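Local structure of malonyl CoA-acyl carrier protein transacylase (Burkholderia pseudomallei, 3G87) at residues V164-A169 and S192-S197. The protein probably transfers the malonyl group of malonyl-CoA to holo acyl carrier protein, releasing free CoA. Sequence-based numbering, arbitrary orientation.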
# COMPACT_ATOMS: atom_id res chain seq x y z
N VAL A 164 4.18 1.37 -11.79
CA VAL A 164 3.64 2.69 -11.66
C VAL A 164 4.72 3.74 -11.62
O VAL A 164 5.69 3.62 -10.97
CB VAL A 164 2.76 2.83 -10.40
CG1 VAL A 164 1.98 4.07 -10.41
CG2 VAL A 164 1.91 1.70 -10.24
N ILE A 165 4.50 4.79 -12.36
CA ILE A 165 5.38 5.90 -12.41
C ILE A 165 4.79 7.07 -11.72
O ILE A 165 3.62 7.18 -11.58
CB ILE A 165 5.70 6.34 -13.85
CG1 ILE A 165 4.43 6.53 -14.63
CG2 ILE A 165 6.63 5.39 -14.54
CD1 ILE A 165 4.65 6.86 -16.01
N SER A 166 5.65 7.94 -11.26
CA SER A 166 5.26 9.19 -10.74
C SER A 166 6.28 10.24 -11.02
O SER A 166 7.41 9.96 -11.21
CB SER A 166 4.82 9.13 -9.26
OG SER A 166 5.82 8.76 -8.44
N GLY A 167 5.79 11.46 -11.07
CA GLY A 167 6.55 12.65 -11.34
C GLY A 167 5.70 13.86 -11.43
O GLY A 167 4.57 13.82 -11.06
N PRO A 168 6.23 14.96 -11.94
CA PRO A 168 5.40 16.14 -12.16
C PRO A 168 4.26 15.87 -13.11
O PRO A 168 4.41 15.13 -14.04
CB PRO A 168 6.36 17.15 -12.75
CG PRO A 168 7.63 16.66 -12.46
CD PRO A 168 7.59 15.20 -12.40
N ALA A 169 3.12 16.44 -12.82
CA ALA A 169 1.89 16.24 -13.57
C ALA A 169 2.04 16.31 -15.09
O ALA A 169 1.52 15.47 -15.82
CB ALA A 169 0.82 17.25 -13.07
N SER A 192 -2.84 14.12 -6.77
CA SER A 192 -2.24 15.42 -7.06
C SER A 192 -0.77 15.36 -6.58
O SER A 192 -0.02 16.39 -6.58
CB SER A 192 -3.03 16.49 -6.29
OG SER A 192 -2.92 17.79 -6.86
N GLY A 193 -0.38 14.14 -6.17
CA GLY A 193 0.98 13.87 -5.72
C GLY A 193 1.70 12.77 -6.50
O GLY A 193 1.13 11.79 -6.94
N ALA A 194 2.99 12.99 -6.64
CA ALA A 194 3.90 12.05 -7.24
C ALA A 194 4.34 11.22 -6.04
O ALA A 194 5.37 11.53 -5.43
CB ALA A 194 5.07 12.82 -7.79
N PHE A 195 3.54 10.20 -5.70
CA PHE A 195 3.77 9.44 -4.48
C PHE A 195 4.90 8.48 -4.72
O PHE A 195 5.10 8.02 -5.85
CB PHE A 195 2.51 8.68 -4.04
CG PHE A 195 1.35 9.58 -3.60
CD1 PHE A 195 1.59 10.92 -3.17
CD2 PHE A 195 0.02 9.10 -3.60
CE1 PHE A 195 0.53 11.77 -2.77
CE2 PHE A 195 -1.05 9.97 -3.20
CZ PHE A 195 -0.79 11.28 -2.78
N HIS A 196 5.63 8.22 -3.67
CA HIS A 196 6.71 7.25 -3.68
C HIS A 196 7.81 7.66 -4.63
O HIS A 196 8.27 6.86 -5.40
CB HIS A 196 6.19 5.82 -3.92
CG HIS A 196 5.40 5.27 -2.78
ND1 HIS A 196 5.97 4.92 -1.59
CD2 HIS A 196 4.08 5.07 -2.62
CE1 HIS A 196 5.05 4.52 -0.75
NE2 HIS A 196 3.89 4.61 -1.35
N SER A 197 8.14 8.95 -4.59
CA SER A 197 9.21 9.58 -5.37
C SER A 197 9.85 10.65 -4.49
O SER A 197 9.44 10.86 -3.35
CB SER A 197 8.67 10.25 -6.65
OG SER A 197 8.06 11.53 -6.35
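Strand 162-168 of the small antiparallel sheet meets the loop carrying the presumed active-site histidine of this acyltransferase, and the evidence centres on Ser-166 against Ala-194 and Phe-195. Ser-166 OG donates to Phe-195 O at 2.8 Å. The bond bends to 142° at the carbonyl oxygen, with the donor tilted 33° from the carbonyl plane. A chi1 of 64° sets the hydroxyl between the backbone N and C of its own residue, from where OG reaches Phe-195 O. Ser-166 CB rests on Ala-194 CA at 3.7 Å. The methyl of Ala-194 points back to the strand, CB lying 3.5 Å from Gly-167 O and 3.6 Å from Gly-167 N. Beyond the hydroxyl, Ser-197 CB packs 3.7 Å from Ser-166 OG. Ser-197 OG donates to Ala-194 O (2.8 Å), from above the carbonyl plane, and accepts the N-H of Phe-199. The first of these bonds ties Ser-197 back to Ala-194, the centre of an inverse gamma turn. His-196, directly after Phe-195, hydrogen-bonds through NE2 to Ser-92 OG, whose GxSxG surroundings are consistent with a nucleophile elbow. The buried Ser-166 hydroxyl thus ties the strand to the carbonyl just before His-196, consistent with fixing the backbone from which the imidazole reaches Ser-92.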